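Local coordinates for putative cytoplasmic protein (PDB 4IQN) that is of unknown function but is probably cytoplasmic, a single-chain Salmonella protein with a domain that is likewise uncharacterised, at residues A[35-40]-A[85-90]; A[75-80]-A[124-129]; A[135-140]-A[150-155]. All blocks are in the same frame, centred on the assembly; numbering follows the deposited sequence.

Interaction 1 (A[35-40]-A[85-90]); sequences LRVRKY and GVIHSY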
loop_
_atom_site.group_PDB
_atom_site.type_symbol
_atom_site.label_atom_id
_atom_site.label_comp_id
_atom_site.label_asym_id
_atom_site.label_seq_id
_atom_site.Cartn_x
_atom_site.Cartn_y
_atom_site.Cartn_z
ATOM N N LEU A 35 13.219 9.458 6.842
ATOM C CA LEU A 35 12.637 8.331 6.110
ATOM C C LEU A 35 12.673 8.529 4.604
ATOM O O LEU A 35 12.425 9.615 4.092
ATOM C CB LEU A 35 11.202 8.043 6.561
ATOM C CG LEU A 35 11.017 7.658 8.044
ATOM C CD1 LEU A 35 9.531 7.527 8.309
ATOM C CD2 LEU A 35 11.729 6.366 8.416
ATOM N N ARG A 36 13.002 7.448 3.918
ATOM C CA ARG A 36 12.965 7.357 2.466
ATOM C C ARG A 36 12.385 5.987 2.133
ATOM O O ARG A 36 12.283 5.123 3.012
ATOM C CB ARG A 36 14.379 7.485 1.893
ATOM C CG ARG A 36 15.056 8.818 2.211
ATOM C CD ARG A 36 14.692 9.942 1.261
ATOM N NE ARG A 36 15.184 9.636 -0.075
ATOM C CZ ARG A 36 14.949 10.358 -1.162
ATOM N NH1 ARG A 36 14.222 11.471 -1.103
ATOM N NH2 ARG A 36 15.452 9.951 -2.320
ATOM N N VAL A 37 12.007 5.766 0.879
ATOM C CA VAL A 37 11.552 4.436 0.462
ATOM C C VAL A 37 12.335 4.006 -0.788
ATOM O O VAL A 37 12.613 4.831 -1.680
ATOM C CB VAL A 37 9.993 4.393 0.247
ATOM C CG1 VAL A 37 9.558 5.460 -0.706
ATOM C CG2 VAL A 37 9.532 2.995 -0.206
ATOM N N ARG A 38 12.704 2.722 -0.863
ATOM C CA ARG A 38 13.233 2.187 -2.127
ATOM C C ARG A 38 12.307 2.495 -3.307
ATOM O O ARG A 38 11.080 2.432 -3.166
ATOM C CB ARG A 38 13.507 0.687 -2.008
ATOM C CG ARG A 38 14.687 0.384 -1.097
ATOM C CD ARG A 38 15.988 0.706 -1.781
ATOM N NE ARG A 38 17.145 0.217 -1.011
ATOM C CZ ARG A 38 17.597 -1.025 -1.067
ATOM N NH1 ARG A 38 17.004 -1.920 -1.856
ATOM N NH2 ARG A 38 18.657 -1.377 -0.337
ATOM N N LYS A 39 12.885 2.870 -4.449
ATOM C CA LYS A 39 12.117 3.197 -5.652
ATOM C C LYS A 39 11.621 1.949 -6.388
ATOM O O LYS A 39 10.547 1.980 -7.006
ATOM C CB LYS A 39 12.967 4.057 -6.594
ATOM C CG LYS A 39 12.370 4.495 -7.924
ATOM C CD LYS A 39 11.225 5.500 -7.799
ATOM C CE LYS A 39 10.647 5.933 -9.157
ATOM N NZ LYS A 39 11.434 6.992 -9.822
ATOM N N TYR A 40 12.386 0.865 -6.322
ATOM C CA TYR A 40 12.121 -0.328 -7.132
ATOM C C TYR A 40 11.906 -1.569 -6.296
ATOM O O TYR A 40 12.350 -1.673 -5.153
ATOM C CB TYR A 40 13.279 -0.554 -8.113
ATOM C CG TYR A 40 13.464 0.594 -9.087
ATOM C CD1 TYR A 40 12.574 0.786 -10.096
ATOM C CD2 TYR A 40 14.537 1.508 -8.966
ATOM C CE1 TYR A 40 12.695 1.833 -10.983
ATOM C CE2 TYR A 40 14.675 2.561 -9.868
ATOM C CZ TYR A 40 13.736 2.707 -10.873
ATOM O OH TYR A 40 13.795 3.712 -11.777
ATOM N N GLY A 85 16.916 4.427 7.906
ATOM C CA GLY A 85 15.572 4.979 7.677
ATOM C C GLY A 85 14.963 4.693 6.306
ATOM O O GLY A 85 13.979 5.315 5.931
ATOM N N VAL A 86 15.538 3.751 5.563
ATOM C CA VAL A 86 15.022 3.399 4.267
ATOM C C VAL A 86 13.991 2.289 4.419
ATOM O O VAL A 86 14.285 1.256 5.001
ATOM C CB VAL A 86 16.148 2.923 3.306
ATOM C CG1 VAL A 86 15.562 2.482 1.965
ATOM C CG2 VAL A 86 17.173 4.034 3.090
ATOM N N ILE A 87 12.791 2.522 3.873
ATOM C CA ILE A 87 11.750 1.493 3.783
ATOM C C ILE A 87 12.054 0.622 2.577
ATOM O O ILE A 87 11.986 1.093 1.444
ATOM C CB ILE A 87 10.351 2.118 3.610
ATOM C CG1 ILE A 87 10.023 3.042 4.802
ATOM C CG2 ILE A 87 9.320 1.022 3.475
ATOM C CD1 ILE A 87 8.769 3.894 4.658
ATOM N N HIS A 88 12.410 -0.635 2.828
ATOM C CA HIS A 88 12.703 -1.583 1.743
ATOM C C HIS A 88 11.367 -2.024 1.120
ATOM O O HIS A 88 10.341 -1.979 1.772
ATOM C CB HIS A 88 13.489 -2.766 2.267
ATOM C CG HIS A 88 14.904 -2.420 2.628
ATOM N ND1 HIS A 88 15.990 -2.962 1.982
ATOM C CD2 HIS A 88 15.398 -1.539 3.526
ATOM C CE1 HIS A 88 17.099 -2.449 2.491
ATOM N NE2 HIS A 88 16.764 -1.577 3.423
ATOM N N SER A 89 11.403 -2.372 -0.156
ATOM C CA SER A 89 10.208 -2.771 -0.861
ATOM C C SER A 89 9.613 -4.050 -0.279
ATOM O O SER A 89 10.290 -4.945 0.189
ATOM C CB SER A 89 10.436 -2.909 -2.399
ATOM O OG SER A 89 9.204 -3.281 -3.059
ATOM N N TYR A 90 8.294 -4.131 -0.363
ATOM C CA TYR A 90 7.582 -5.341 -0.078
ATOM C C TYR A 90 7.401 -6.040 -1.414
ATOM O O TYR A 90 7.355 -5.396 -2.461
ATOM C CB TYR A 90 6.213 -4.952 0.474
ATOM C CG TYR A 90 5.374 -6.031 1.060
ATOM C CD1 TYR A 90 5.486 -6.374 2.415
ATOM C CD2 TYR A 90 4.398 -6.707 0.272
ATOM C CE1 TYR A 90 4.695 -7.362 2.970
ATOM C CE2 TYR A 90 3.629 -7.704 0.825
ATOM C CZ TYR A 90 3.768 -7.998 2.172
ATOM O OH TYR A 90 3.000 -8.932 2.759
#

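Interaction 2 (A[75-80]-A[124-129]); sequences ETLQKS and ALIRID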
loop_
_atom_site.group_PDB
_atom_site.type_symbol
_atom_site.label_atom_id
_atom_site.label_comp_id
_atom_site.label_asym_id
_atom_site.label_seq_id
_atom_site.Cartn_x
_atom_site.Cartn_y
_atom_site.Cartn_z
ATOM N N GLU A 75 1.033 -0.941 10.211
ATOM C CA GLU A 75 1.842 -1.799 11.078
ATOM C C GLU A 75 2.931 -2.555 10.321
ATOM O O GLU A 75 4.119 -2.489 10.666
ATOM C CB GLU A 75 0.951 -2.773 11.814
ATOM C CG GLU A 75 1.644 -3.698 12.780
ATOM C CD GLU A 75 0.628 -4.513 13.518
ATOM O OE1 GLU A 75 0.273 -5.582 13.010
ATOM O OE2 GLU A 75 0.140 -4.050 14.553
ATOM N N THR A 76 2.527 -3.281 9.300
ATOM C CA THR A 76 3.423 -4.152 8.561
ATOM C C THR A 76 4.618 -3.396 7.955
ATOM O O THR A 76 5.764 -3.914 7.927
ATOM C CB THR A 76 2.636 -4.881 7.448
ATOM O OG1 THR A 76 1.649 -5.746 8.050
ATOM C CG2 THR A 76 3.555 -5.698 6.565
ATOM N N LEU A 77 4.362 -2.193 7.459
ATOM C CA LEU A 77 5.388 -1.460 6.721
ATOM C C LEU A 77 6.564 -1.129 7.625
ATOM O O LEU A 77 7.711 -0.951 7.152
ATOM C CB LEU A 77 4.817 -0.203 6.086
ATOM C CG LEU A 77 4.327 0.917 6.997
ATOM C CD1 LEU A 77 5.458 1.884 7.389
ATOM C CD2 LEU A 77 3.161 1.657 6.314
ATOM N N GLN A 78 6.310 -1.051 8.922
ATOM C CA GLN A 78 7.394 -0.693 9.869
ATOM C C GLN A 78 8.441 -1.820 10.012
ATOM O O GLN A 78 9.564 -1.579 10.438
ATOM C CB GLN A 78 6.808 -0.249 11.223
ATOM C CG GLN A 78 5.894 0.961 11.026
ATOM C CD GLN A 78 5.242 1.472 12.269
ATOM O OE1 GLN A 78 5.907 1.810 13.238
ATOM N NE2 GLN A 78 3.927 1.598 12.230
ATOM N N LYS A 79 8.058 -3.040 9.650
ATOM C CA LYS A 79 8.944 -4.167 9.614
ATOM C C LYS A 79 9.983 -4.013 8.490
ATOM O O LYS A 79 10.972 -4.747 8.482
ATOM C CB LYS A 79 8.152 -5.474 9.445
ATOM C CG LYS A 79 7.343 -5.925 10.683
ATOM C CD LYS A 79 6.421 -7.118 10.355
ATOM C CE LYS A 79 5.420 -7.391 11.477
ATOM N NZ LYS A 79 4.989 -8.813 11.519
ATOM N N SER A 80 9.767 -3.073 7.562
ATOM C CA SER A 80 10.636 -2.905 6.383
ATOM C C SER A 80 11.647 -1.758 6.512
ATOM O O SER A 80 12.440 -1.535 5.616
ATOM C CB SER A 80 9.796 -2.707 5.102
ATOM O OG SER A 80 9.193 -3.911 4.710
ATOM N N ALA A 124 8.626 -0.278 -6.374
ATOM C CA ALA A 124 8.502 -0.699 -4.981
ATOM C C ALA A 124 7.068 -0.710 -4.525
ATOM O O ALA A 124 6.260 -0.026 -5.117
ATOM C CB ALA A 124 9.309 0.201 -4.068
ATOM N N LEU A 125 6.795 -1.466 -3.471
ATOM C CA LEU A 125 5.482 -1.520 -2.824
ATOM C C LEU A 125 5.658 -1.288 -1.346
ATOM O O LEU A 125 6.612 -1.738 -0.760
ATOM C CB LEU A 125 4.810 -2.900 -3.001
ATOM C CG LEU A 125 4.620 -3.365 -4.435
ATOM C CD1 LEU A 125 4.189 -4.824 -4.509
ATOM C CD2 LEU A 125 3.603 -2.466 -5.106
ATOM N N ILE A 126 4.703 -0.580 -0.754
ATOM C CA ILE A 126 4.562 -0.495 0.682
ATOM C C ILE A 126 3.266 -1.172 1.032
ATOM O O ILE A 126 2.193 -0.768 0.524
ATOM C CB ILE A 126 4.549 0.967 1.192
ATOM C CG1 ILE A 126 5.898 1.673 0.956
ATOM C CG2 ILE A 126 4.214 1.018 2.669
ATOM C CD1 ILE A 126 5.873 3.137 1.387
ATOM N N ARG A 127 3.328 -2.162 1.916
ATOM C CA ARG A 127 2.113 -2.902 2.299
ATOM C C ARG A 127 1.312 -2.088 3.281
ATOM O O ARG A 127 1.857 -1.533 4.230
ATOM C CB ARG A 127 2.483 -4.242 2.934
ATOM C CG ARG A 127 1.348 -5.209 3.256
ATOM C CD ARG A 127 0.568 -5.593 2.025
ATOM N NE ARG A 127 -0.043 -6.900 2.208
ATOM C CZ ARG A 127 -1.273 -7.121 2.672
ATOM N NH1 ARG A 127 -2.105 -6.120 2.989
ATOM N NH2 ARG A 127 -1.680 -8.368 2.775
ATOM N N ILE A 128 0.008 -2.018 3.057
ATOM C CA ILE A 128 -0.947 -1.372 3.984
ATOM C C ILE A 128 -1.835 -2.470 4.570
ATOM O O ILE A 128 -2.295 -3.357 3.843
ATOM C CB ILE A 128 -1.821 -0.354 3.239
ATOM C CG1 ILE A 128 -0.986 0.811 2.720
ATOM C CG2 ILE A 128 -3.010 0.160 4.097
ATOM C CD1 ILE A 128 -0.393 1.723 3.783
ATOM N N ASP A 129 -2.072 -2.418 5.879
ATOM C CA ASP A 129 -2.866 -3.418 6.556
ATOM C C ASP A 129 -4.337 -3.067 6.315
ATOM O O ASP A 129 -4.727 -1.932 6.456
ATOM C CB ASP A 129 -2.523 -3.449 8.022
ATOM C CG ASP A 129 -1.037 -3.763 8.245
ATOM O OD1 ASP A 129 -0.655 -4.946 8.008
ATOM O OD2 ASP A 129 -0.265 -2.836 8.599
HETATM O O HOH W 1 1.590 -1.465 6.933
#

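Interaction 3 (A[135-140]-A[150-155]); sequences AIFIYI and PIARME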
loop_
_atom_site.group_PDB
_atom_site.type_symbol
_atom_site.label_atom_id
_atom_site.label_comp_id
_atom_site.label_asym_id
_atom_site.label_seq_id
_atom_site.Cartn_x
_atom_site.Cartn_y
_atom_site.Cartn_z
ATOM N N ALA A 135 -5.339 -7.570 -0.310
ATOM C CA ALA A 135 -4.068 -6.875 0.004
ATOM C C ALA A 135 -4.108 -5.474 -0.579
ATOM O O ALA A 135 -4.605 -5.269 -1.707
ATOM C CB ALA A 135 -2.865 -7.672 -0.560
ATOM N N ILE A 136 -3.539 -4.499 0.150
ATOM C CA ILE A 136 -3.534 -3.127 -0.261
ATOM C C ILE A 136 -2.058 -2.695 -0.249
ATOM O O ILE A 136 -1.328 -3.059 0.696
ATOM C CB ILE A 136 -4.257 -2.227 0.770
ATOM C CG1 ILE A 136 -5.685 -2.693 1.110
ATOM C CG2 ILE A 136 -4.243 -0.771 0.371
ATOM C CD1 ILE A 136 -6.596 -2.677 -0.064
ATOM N N PHE A 137 -1.638 -1.935 -1.272
ATOM C CA PHE A 137 -0.234 -1.490 -1.366
ATOM C C PHE A 137 -0.211 -0.045 -1.821
ATOM O O PHE A 137 -1.051 0.410 -2.594
ATOM C CB PHE A 137 0.568 -2.281 -2.399
ATOM C CG PHE A 137 0.424 -3.759 -2.321
ATOM C CD1 PHE A 137 1.285 -4.532 -1.558
ATOM C CD2 PHE A 137 -0.561 -4.411 -3.045
ATOM C CE1 PHE A 137 1.154 -5.900 -1.481
ATOM C CE2 PHE A 137 -0.679 -5.765 -2.997
ATOM C CZ PHE A 137 0.159 -6.527 -2.211
ATOM N N ILE A 138 0.770 0.695 -1.341
ATOM C CA ILE A 138 1.116 1.925 -1.936
ATOM C C ILE A 138 2.072 1.570 -3.072
ATOM O O ILE A 138 3.065 0.835 -2.860
ATOM C CB ILE A 138 1.763 2.907 -0.929
ATOM C CG1 ILE A 138 0.926 3.053 0.348
ATOM C CG2 ILE A 138 1.909 4.257 -1.564
ATOM C CD1 ILE A 138 1.593 3.977 1.358
ATOM N N TYR A 139 1.764 2.085 -4.251
ATOM C CA TYR A 139 2.470 1.734 -5.494
ATOM C C TYR A 139 3.484 2.814 -5.762
ATOM O O TYR A 139 3.118 3.919 -6.161
ATOM C CB TYR A 139 1.448 1.649 -6.654
ATOM C CG TYR A 139 1.851 0.767 -7.796
ATOM C CD1 TYR A 139 2.035 -0.604 -7.615
ATOM C CD2 TYR A 139 2.030 1.281 -9.080
ATOM C CE1 TYR A 139 2.413 -1.436 -8.686
ATOM C CE2 TYR A 139 2.405 0.441 -10.153
ATOM C CZ TYR A 139 2.599 -0.909 -9.948
ATOM O OH TYR A 139 2.974 -1.748 -11.013
ATOM N N ILE A 140 4.773 2.514 -5.524
ATOM C CA ILE A 140 5.785 3.562 -5.498
ATOM C C ILE A 140 6.317 3.865 -6.911
ATOM O O ILE A 140 7.318 3.318 -7.338
ATOM C CB ILE A 140 6.929 3.173 -4.575
ATOM C CG1 ILE A 140 6.433 2.770 -3.191
ATOM C CG2 ILE A 140 7.965 4.312 -4.464
ATOM C CD1 ILE A 140 5.634 3.819 -2.415
ATOM N N PRO A 150 -0.163 6.159 -6.010
ATOM C CA PRO A 150 -1.429 5.395 -6.116
ATOM C C PRO A 150 -1.523 4.249 -5.112
ATOM O O PRO A 150 -0.518 3.831 -4.521
ATOM C CB PRO A 150 -1.383 4.818 -7.529
ATOM C CG PRO A 150 -0.259 5.478 -8.221
ATOM C CD PRO A 150 0.700 5.946 -7.173
ATOM N N ILE A 151 -2.732 3.728 -4.925
ATOM C CA ILE A 151 -2.957 2.492 -4.212
ATOM C C ILE A 151 -3.183 1.366 -5.226
ATOM O O ILE A 151 -3.844 1.567 -6.252
ATOM C CB ILE A 151 -4.198 2.630 -3.318
ATOM C CG1 ILE A 151 -3.898 3.661 -2.211
ATOM C CG2 ILE A 151 -4.652 1.290 -2.732
ATOM C CD1 ILE A 151 -2.919 3.150 -1.167
ATOM N N ALA A 152 -2.610 0.203 -4.932
ATOM C CA ALA A 152 -2.888 -1.024 -5.678
ATOM C C ALA A 152 -3.589 -2.001 -4.754
ATOM O O ALA A 152 -3.360 -1.990 -3.524
ATOM C CB ALA A 152 -1.621 -1.626 -6.203
ATOM N N ARG A 153 -4.427 -2.852 -5.352
ATOM C CA ARG A 153 -5.121 -3.906 -4.657
ATOM C C ARG A 153 -4.802 -5.264 -5.264
ATOM O O ARG A 153 -4.546 -5.369 -6.473
ATOM C CB ARG A 153 -6.660 -3.676 -4.685
ATOM C CG ARG A 153 -7.110 -2.565 -3.789
ATOM C CD ARG A 153 -8.585 -2.289 -3.935
ATOM N NE ARG A 153 -9.074 -1.326 -2.978
ATOM C CZ ARG A 153 -9.682 -1.616 -1.823
ATOM N NH1 ARG A 153 -9.939 -2.858 -1.463
ATOM N NH2 ARG A 153 -10.095 -0.644 -1.044
HETATM N N MSE A 154 -4.824 -6.299 -4.432
HETATM C CA MSE A 154 -4.670 -7.673 -4.902
HETATM C C MSE A 154 -5.682 -8.567 -4.232
HETATM O O MSE A 154 -5.831 -8.588 -3.018
HETATM C CB MSE A 154 -3.236 -8.150 -4.732
HETATM C CG MSE A 154 -3.062 -9.615 -5.083
HETATM SE SE MSE A 154 -1.178 -10.000 -4.923
HETATM C CE MSE A 154 -1.123 -11.459 -6.219
ATOM N N GLU A 155 -6.384 -9.335 -5.031
ATOM C CA GLU A 155 -7.344 -10.303 -4.518
ATOM C C GLU A 155 -7.181 -11.570 -5.296
ATOM O O GLU A 155 -7.195 -11.536 -6.518
ATOM C CB GLU A 155 -8.766 -9.807 -4.693
ATOM C CG GLU A 155 -9.745 -10.690 -3.925
ATOM C CD GLU A 155 -11.164 -10.361 -4.269
ATOM O OE1 GLU A 155 -11.584 -10.596 -5.444
ATOM O OE2 GLU A 155 -11.847 -9.871 -3.346
#

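Interaction 1 (A[35-40]-A[85-90])
Ile-87 N gives the shortest polar bond here, to Arg-36 O at 2.8 Å, and it is nearly straight, with 175° at the hydrogen. The next peptide on each side continues the ladder. Arg-36 N donates to Gly-85 O at 3.1 Å, and Arg-38 N donates to Ile-87 O at 2.9 Å. Arg-36 thus pairs with Val-86 and Val-37 with Ile-87.

Val-37 and Ile-87 lie on one face of the sheet. Val-37 CG2 comes across Ile-87 CB at 4.0 Å. That methyl is anti to its own backbone N, which turns it to the Ile-87 side. Val-37 also rests on Ile-126 of the next sheet. Arg-38 bends at CG, with chi2 -75°, and the bend lays its aliphatic part beside Val-86; CG meets CG1 at 3.8 Å. The guanidinium then runs alongside the His-88 ring, pointing the same way. His-88 lies over one guanidinium face, with Arg-38 NH2 3.4 Å from His-88 CE1. The two planes are 47° apart, so this is no flat stack. Both polar ends have other partners: Arg-38 NH1 bonds Pro-43 O, and His-88 NE2 bonds Asp-82.

The two bridges form a short parallel ladder. It joins 86-87, an outermost strand, to 36-38 in the middle of a small mixed sheet, with 48-49 antiparallel on the other side of 36-38.

Interaction 2 (A[75-80]-A[124-129])
Thr-76 and Asp-129 carry the polar side of this contact. Asp-129 OD2 takes the N-H of Thr-76 at 2.9 Å on its syn lone pair, and the bond is fairly straight at 170°. The N-H of Glu-75 also reaches OD2, but at 123° this bond is weak. The other carboxylate oxygen, OD1, accepts from Thr-76 OG1; the modelled 2.4 Å is very short, and the length is doubtful. Thr-76 has OG1 anti to its carbonyl carbon (chi1 -64°), which brings the hydroxyl beside its own N-H. Two donors of one residue thus face the two oxygens, which would probably limit the rotation of the carboxylate.

The segment 75-80 is a turn of helical backbone angles that is not a regular helix. The N-H groups of Gln-78, Lys-79 and Ser-80 each bond the carbonyl three residues back. Asp-129 receives the N-H groups at the start of this turn. It lies in the segment that carries strand 124-128, an outer strand of the four-stranded antiparallel sheet. A water adds a bridge: it accepts from Leu-77 N and lies 2.7 Å from Arg-127 O and 2.8 Å from Asp-129 OD2.

The other branch of Thr-76, CG2, crosses Arg-127 at CG, 4.0 Å off. The tip of Arg-127 leads away: NH1 returns to Ile-128 O, and NE forms a salt bridge with Glu-95. Leu-77 holds CG between its backbone N and carbonyl carbon, which lets CD2 as well as CB lie against Ile-126 CG2, CB at 3.7 Å.

Interaction 3 (A[135-140]-A[150-155])
A beta hairpin brings strands 135-140 and 151-155 together as the two central strands of the four-stranded antiparallel sheet. Ala-135 with Met-154 and Phe-137 with Ala-152 are hydrogen-bonded pairs. In each, both N-H groups are used; Phe-137 N to Ala-152 O and Ala-152 N to Phe-137 O are both 2.8 Å. Tyr-139 N adds a bond to Pro-150 O at 2.9 Å.

On the face with Phe-137, the ring meets Met-154, a selenomethionine, at its edge: CE2 lies 3.9 Å from Met-154 CB, which sits in the ring plane. Tyr-139 has CG anti to its backbone N, chi1 -155°, which places CD1 next to Ala-152 CB at 4.1 Å. Its hydroxyl bonds Glu-210.

The other face carries Ile-136, Ile-138, Ile-151 and Arg-153. Ile-136 CG2 and Ile-151 CG2 cross at 3.7 Å. Arg-153 is extended from CG to NE and runs beside Ile-136. Its guanidinium is held by Glu-163 in a salt bridge and by Gln-134. Over one face of that group, toward its rim, sits the methyl Ile-136 CD1, 3.6 Å from Arg-153 NH1.

How the interactions relate
After two N-terminal helices, strand 36-38 is the first strand. Interaction 1 closes a long loop when 85-90 returns beside it. Segment 75-80 lies inside that loop, yet its partner 124-129 comes after it, so interactions 1 and 2 cross along the chain. Interaction 3 follows in series and closes a local hairpin. Tyr-90 N probably bonds Leu-125 O, which links 85-90 to 124-129 and the antiparallel sheet. Separately, His-88 N probably bonds Ser-80 O and ties 85-90 to the 75-80 turn. Strand 124-128 also pairs with 135-140, which links interaction 2 to interaction 3. Tyr-90 and Phe-137 pack together, so interactions 1 and 3 also touch directly.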